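Local coordinates for glycoside hydrolase family protein (Novosphingobium sp. PP1Y, PDB 6Q2F), which probably hydrolyses terminal alpha-L-rhamnose residues from glycosides, as an alpha-L-rhamnosidase, and binds a sodium ion, at residues Ala991-Phe996 with Thr1030-Phe1035; Leu1049-Val1054 with Ser1130-Pro1135. All blocks are in the same frame, centred on the assembly; numbering follows the deposited sequence.

Contact 1: Ala991-Phe996 with Thr1030-Phe1035; sequences AWQVAF and TYSRNF
Q993 and S1032 exchange backbone hydrogen bonds, and so do A995 and T1030. These two antiparallel hydrogen-bonded pairs join neighbouring strands of a beta sheet, in a fold consistent with a galactose-binding-like domain. The straightest of the four bonds runs from T1030 N to A995 O, 2.7 Å long with 179° at the hydrogen and the donor in the carbonyl plane. S1032 N to Q993 O is as short but more bent. A water lies 2.5 Å from T1030 OG1 and gives A995 O a weak bond. Between the two pairs sits the non-hydrogen-bonded pair V994 and Y1031.

Their side chains share the buried face with W992 and run alongside each other in the same direction. V994 CG1 is anti to the backbone N (chi1 -169°) and sits over the face of the Y1031 ring, 4.1 Å from its centroid. CG2 of the same valine lies 3.6 Å from Y1031 CD2. The hydroxyl of Y1031 reaches beyond the pair to the backbone N of L1132.

W992 is turned roughly perpendicular to Y1031, and its CE3 comes 3.8 Å from Y1031 CB. The indole also packs on L1132. R1033 lies over one face of the indole. Its chain is extended from CG to NE, which carries the guanidinium past the ring; that group is held by the backbone O of D989. The guanidinium plane stands 65° from the indole plane, so there is no flat stack. Replacing W992 with an alanine would probably leave the R1033 methylenes without their aromatic platform and open a gap beside Y1031 and L1132. R1033 CD makes a CH-pi contact, 3.6 Å from the centroid of the six-membered ring of W992.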
loop_
_atom_site.group_PDB
_atom_site.type_symbol
_atom_site.label_atom_id
_atom_site.label_comp_id
_atom_site.label_asym_id
_atom_site.label_seq_id
_atom_site.Cartn_x
_atom_site.Cartn_y
_atom_site.Cartn_z
ATOM N N ALA A 991 48.490 -11.817 -14.349
ATOM C CA ALA A 991 48.521 -11.718 -12.893
ATOM C C ALA A 991 47.881 -10.435 -12.374
ATOM O O ALA A 991 48.038 -9.364 -12.957
ATOM C CB ALA A 991 49.961 -11.807 -12.385
ATOM N N TRP A 992 47.179 -10.554 -11.248
ATOM C CA TRP A 992 46.652 -9.403 -10.533
ATOM C C TRP A 992 47.080 -9.459 -9.078
ATOM O O TRP A 992 47.135 -10.537 -8.482
ATOM C CB TRP A 992 45.124 -9.344 -10.599
ATOM C CG TRP A 992 44.538 -9.116 -11.936
ATOM C CD1 TRP A 992 44.501 -9.987 -12.982
ATOM C CD2 TRP A 992 43.850 -7.939 -12.369
ATOM N NE1 TRP A 992 43.849 -9.417 -14.053
ATOM C CE2 TRP A 992 43.434 -8.161 -13.696
ATOM C CE3 TRP A 992 43.555 -6.715 -11.766
ATOM C CZ2 TRP A 992 42.734 -7.211 -14.423
ATOM C CZ3 TRP A 992 42.869 -5.776 -12.489
ATOM C CH2 TRP A 992 42.465 -6.024 -13.807
ATOM N N GLN A 993 47.368 -8.289 -8.512
ATOM C CA GLN A 993 47.499 -8.151 -7.071
ATOM C C GLN A 993 46.118 -7.920 -6.485
ATOM O O GLN A 993 45.323 -7.147 -7.037
ATOM C CB GLN A 993 48.413 -6.979 -6.709
ATOM C CG GLN A 993 49.724 -6.952 -7.492
ATOM C CD GLN A 993 50.372 -8.314 -7.563
ATOM O OE1 GLN A 993 50.563 -8.975 -6.544
ATOM N NE2 GLN A 993 50.697 -8.752 -8.774
ATOM N N VAL A 994 45.826 -8.598 -5.381
ATOM C CA VAL A 994 44.578 -8.417 -4.658
ATOM C C VAL A 994 44.895 -8.115 -3.204
ATOM O O VAL A 994 45.595 -8.892 -2.550
ATOM C CB VAL A 994 43.679 -9.659 -4.752
ATOM C CG1 VAL A 994 42.289 -9.323 -4.216
ATOM C CG2 VAL A 994 43.605 -10.147 -6.181
ATOM N N ALA A 995 44.350 -7.011 -2.691
ATOM C CA ALA A 995 44.490 -6.666 -1.285
ATOM C C ALA A 995 43.111 -6.676 -0.653
ATOM O O ALA A 995 42.157 -6.165 -1.241
ATOM C CB ALA A 995 45.166 -5.299 -1.093
ATOM N N PHE A 996 43.009 -7.257 0.536
ATOM C CA PHE A 996 41.725 -7.454 1.184
ATOM C C PHE A 996 41.548 -6.503 2.357
ATOM O O PHE A 996 42.462 -6.302 3.160
ATOM C CB PHE A 996 41.572 -8.892 1.652
ATOM C CG PHE A 996 41.454 -9.877 0.535
ATOM C CD1 PHE A 996 40.225 -10.112 -0.058
ATOM C CD2 PHE A 996 42.562 -10.576 0.080
ATOM C CE1 PHE A 996 40.096 -11.023 -1.085
ATOM C CE2 PHE A 996 42.440 -11.499 -0.970
ATOM C CZ PHE A 996 41.202 -11.717 -1.544
ATOM N N THR A 1030 40.696 -5.115 -3.263
ATOM C CA THR A 1030 41.309 -4.136 -4.158
ATOM C C THR A 1030 42.237 -4.854 -5.136
ATOM O O THR A 1030 43.279 -5.395 -4.739
ATOM C CB THR A 1030 42.064 -3.077 -3.357
ATOM O OG1 THR A 1030 41.138 -2.352 -2.539
ATOM C CG2 THR A 1030 42.771 -2.100 -4.289
ATOM N N TYR A 1031 41.856 -4.862 -6.409
ATOM C CA TYR A 1031 42.651 -5.492 -7.451
ATOM C C TYR A 1031 43.558 -4.463 -8.109
ATOM O O TYR A 1031 43.142 -3.335 -8.385
ATOM C CB TYR A 1031 41.758 -6.137 -8.505
ATOM C CG TYR A 1031 40.994 -7.367 -8.070
ATOM C CD1 TYR A 1031 39.893 -7.272 -7.207
ATOM C CD2 TYR A 1031 41.322 -8.621 -8.574
ATOM C CE1 TYR A 1031 39.175 -8.404 -6.827
ATOM C CE2 TYR A 1031 40.598 -9.750 -8.207
ATOM C CZ TYR A 1031 39.527 -9.636 -7.335
ATOM O OH TYR A 1031 38.807 -10.747 -6.975
ATOM N N SER A 1032 44.782 -4.883 -8.405
ATOM C CA SER A 1032 45.884 -3.999 -8.767
ATOM C C SER A 1032 46.636 -4.616 -9.929
ATOM O O SER A 1032 46.861 -5.831 -9.947
ATOM C CB SER A 1032 46.846 -3.800 -7.584
ATOM O OG SER A 1032 47.944 -2.982 -7.935
ATOM N N ARG A 1033 47.060 -3.770 -10.866
ATOM C CA ARG A 1033 47.686 -4.214 -12.106
ATOM C C ARG A 1033 48.095 -2.976 -12.892
ATOM O O ARG A 1033 47.554 -1.882 -12.680
ATOM C CB ARG A 1033 46.693 -5.055 -12.922
ATOM C CG ARG A 1033 47.265 -5.871 -14.042
ATOM C CD ARG A 1033 46.118 -6.311 -14.948
ATOM N NE ARG A 1033 46.515 -7.292 -15.955
ATOM C CZ ARG A 1033 47.287 -7.015 -16.995
ATOM N NH1 ARG A 1033 47.767 -5.792 -17.153
ATOM N NH2 ARG A 1033 47.588 -7.958 -17.876
ATOM N N ASN A 1034 49.052 -3.162 -13.802
ATOM C CA ASN A 1034 49.382 -2.195 -14.844
ATOM C C ASN A 1034 48.900 -2.702 -16.196
ATOM O O ASN A 1034 48.631 -3.891 -16.374
ATOM C CB ASN A 1034 50.893 -1.940 -14.917
ATOM C CG ASN A 1034 51.413 -1.235 -13.694
ATOM O OD1 ASN A 1034 50.806 -0.272 -13.223
ATOM N ND2 ASN A 1034 52.514 -1.720 -13.150
ATOM N N PHE A 1035 48.799 -1.781 -17.155
ATOM C CA PHE A 1035 48.403 -2.138 -18.507
ATOM C C PHE A 1035 48.854 -1.043 -19.466
ATOM O O PHE A 1035 48.955 0.127 -19.090
ATOM C CB PHE A 1035 46.888 -2.384 -18.602
ATOM C CG PHE A 1035 46.033 -1.155 -18.445
ATOM C CD1 PHE A 1035 45.745 -0.643 -17.195
ATOM C CD2 PHE A 1035 45.470 -0.548 -19.555
ATOM C CE1 PHE A 1035 44.926 0.474 -17.047
ATOM C CE2 PHE A 1035 44.637 0.569 -19.419
ATOM C CZ PHE A 1035 44.377 1.081 -18.163
HETATM O O HOH W 1 40.622 -3.385 -0.277
#

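Contact 2: Leu1049-Val1054 with Ser1130-Pro1135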
loop_
_atom_site.group_PDB
_atom_site.type_symbol
_atom_site.label_atom_id
_atom_site.label_comp_id
_atom_site.label_asym_id
_atom_site.label_seq_id
_atom_site.Cartn_x
_atom_site.Cartn_y
_atom_site.Cartn_z
ATOM N N LEU A 1049 36.588 0.190 -20.513
ATOM C CA LEU A 1049 37.037 -0.936 -19.709
ATOM C C LEU A 1049 35.817 -1.782 -19.374
ATOM O O LEU A 1049 34.907 -1.317 -18.677
ATOM C CB LEU A 1049 37.719 -0.457 -18.429
ATOM C CG LEU A 1049 38.246 -1.546 -17.495
ATOM C CD1 LEU A 1049 39.519 -2.142 -18.065
ATOM C CD2 LEU A 1049 38.516 -0.973 -16.118
ATOM N N ASP A 1050 35.782 -3.011 -19.879
ATOM C CA ASP A 1050 34.692 -3.925 -19.576
ATOM C C ASP A 1050 35.201 -4.951 -18.577
ATOM O O ASP A 1050 36.179 -5.645 -18.850
ATOM C CB ASP A 1050 34.172 -4.612 -20.837
ATOM C CG ASP A 1050 32.867 -5.327 -20.598
ATOM O OD1 ASP A 1050 32.843 -6.242 -19.747
ATOM O OD2 ASP A 1050 31.859 -4.968 -21.237
ATOM N N LEU A 1051 34.540 -5.041 -17.425
ATOM C CA LEU A 1051 35.005 -5.896 -16.338
ATOM C C LEU A 1051 34.471 -7.318 -16.405
ATOM O O LEU A 1051 34.880 -8.150 -15.590
ATOM C CB LEU A 1051 34.612 -5.311 -14.983
ATOM C CG LEU A 1051 35.152 -3.932 -14.644
ATOM C CD1 LEU A 1051 34.688 -3.568 -13.253
ATOM C CD2 LEU A 1051 36.673 -3.917 -14.727
ATOM N N GLY A 1052 33.568 -7.620 -17.332
ATOM C CA GLY A 1052 32.982 -8.953 -17.339
ATOM C C GLY A 1052 32.118 -9.177 -16.110
ATOM O O GLY A 1052 31.396 -8.285 -15.659
ATOM N N ARG A 1053 32.185 -10.380 -15.557
ATOM C CA ARG A 1053 31.410 -10.687 -14.365
ATOM C C ARG A 1053 32.079 -10.053 -13.156
ATOM O O ARG A 1053 33.299 -10.151 -12.993
ATOM C CB ARG A 1053 31.286 -12.200 -14.183
ATOM C CG ARG A 1053 30.426 -12.891 -15.239
ATOM C CD ARG A 1053 30.208 -14.351 -14.863
ATOM N NE ARG A 1053 30.449 -15.241 -15.996
ATOM C CZ ARG A 1053 29.517 -15.978 -16.599
ATOM N NH1 ARG A 1053 28.264 -15.963 -16.163
ATOM N NH2 ARG A 1053 29.846 -16.747 -17.633
ATOM N N VAL A 1054 31.282 -9.409 -12.321
ATOM C CA VAL A 1054 31.741 -8.738 -11.126
ATOM C C VAL A 1054 30.803 -9.051 -9.982
ATOM O O VAL A 1054 29.634 -8.917 -10.115
ATOM C CB VAL A 1054 31.749 -7.220 -11.299
ATOM C CG1 VAL A 1054 32.132 -6.525 -10.014
ATOM C CG2 VAL A 1054 32.662 -6.780 -12.400
ATOM N N SER A 1130 31.949 -14.002 -6.148
ATOM C CA SER A 1130 32.626 -12.936 -5.427
ATOM C C SER A 1130 33.856 -12.448 -6.189
ATOM O O SER A 1130 34.581 -13.241 -6.803
ATOM C CB SER A 1130 33.041 -13.426 -4.033
ATOM O OG SER A 1130 33.566 -12.354 -3.279
ATOM N N GLY A 1131 34.092 -11.137 -6.129
ATOM C CA GLY A 1131 35.305 -10.527 -6.642
ATOM C C GLY A 1131 35.223 -10.135 -8.101
ATOM O O GLY A 1131 34.147 -10.032 -8.713
ATOM N N LEU A 1132 36.409 -9.887 -8.660
ATOM C CA LEU A 1132 36.564 -9.510 -10.064
ATOM C C LEU A 1132 36.722 -10.797 -10.864
ATOM O O LEU A 1132 37.808 -11.372 -10.924
ATOM C CB LEU A 1132 37.774 -8.598 -10.250
ATOM C CG LEU A 1132 38.048 -8.089 -11.685
ATOM C CD1 LEU A 1132 36.808 -7.402 -12.278
ATOM C CD2 LEU A 1132 39.219 -7.133 -11.713
ATOM N N ILE A 1133 35.634 -11.261 -11.472
ATOM C CA ILE A 1133 35.675 -12.535 -12.178
ATOM C C ILE A 1133 36.130 -12.366 -13.633
ATOM O O ILE A 1133 36.796 -13.244 -14.180
ATOM C CB ILE A 1133 34.293 -13.198 -12.077
ATOM C CG1 ILE A 1133 33.985 -13.555 -10.621
ATOM C CG2 ILE A 1133 34.195 -14.422 -12.977
ATOM C CD1 ILE A 1133 32.524 -13.884 -10.367
ATOM N N GLY A 1134 35.784 -11.255 -14.273
ATOM C CA GLY A 1134 36.175 -11.020 -15.649
ATOM C C GLY A 1134 35.419 -11.786 -16.724
ATOM O O GLY A 1134 34.318 -12.293 -16.486
ATOM N N PRO A 1135 36.003 -11.864 -17.935
ATOM C CA PRO A 1135 37.307 -11.285 -18.274
ATOM C C PRO A 1135 37.268 -9.755 -18.352
ATOM O O PRO A 1135 36.210 -9.159 -18.609
ATOM C CB PRO A 1135 37.611 -11.898 -19.643
ATOM C CG PRO A 1135 36.254 -12.060 -20.264
ATOM C CD PRO A 1135 35.298 -12.369 -19.125
HETATM O O HOH W 2 34.684 -8.104 -20.457
#
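V1054 and L1132 meet at a slant on the buried face of an antiparallel strand pair, with V1054 CG2 4.2 Å from L1132 CD1. The same CD1 meets L1051 CB at 4.1 Å, so one leucine methyl touches both residues. In L1132, CG is anti to the backbone N (chi1 -179°), which swings the end of the side chain across so that CD1 reaches L1051 and V1054. R1053 and I1133 lie beside each other away from this cluster, CB to CB 3.8 Å.

The pair sits at a classic beta bulge, in which I1133 and G1134 both face R1053. R1053 O accepts from both I1133 N and G1134 N, each 3.0 Å away. G1134 N lies on a lone pair in the carbonyl plane, while I1133 N is tilted 28° from that plane. R1053 N returns a bond to G1134 O, from above that carbonyl's plane. G1052 has positive phi, and a side chain there would clash with G1134 and P1135. D1050 OD1 accepts from G1052 N at 2.9 Å, forming an Asx turn. A water lies between D1050 OD1 and P1135 O. A cis peptide bond precedes P1135.

The apolar side chains pack on strand 1086-1095: L1051 and L1132 touch I1092, and V1054 touches V1094. L1051 also meets A1058 of strand 1057-1062. V1054 O accepts from the side chain of K658 on helix 657-670.

Overall arrangement
From the N terminus, the chain passes through strand 992-996, then 1005-1008, and returns at 1028-1037, where contact 1 closes its loop. Contact 2 opens next, on strand 1047-1055. It closes after 75 intervening residues, on the chain's last strand, 1131-1140. The two loops are therefore in series and neither nests nor crosses. Contact 1 belongs to a six-stranded antiparallel sheet and contact 2 to a four-stranded one. The contact centres are 13 Å apart, and the sheets pack together as a beta sandwich. Two links join the contacts directly: the backbone N of L1132 probably donates to the hydroxyl of Y1031, and W992 packs against L1132.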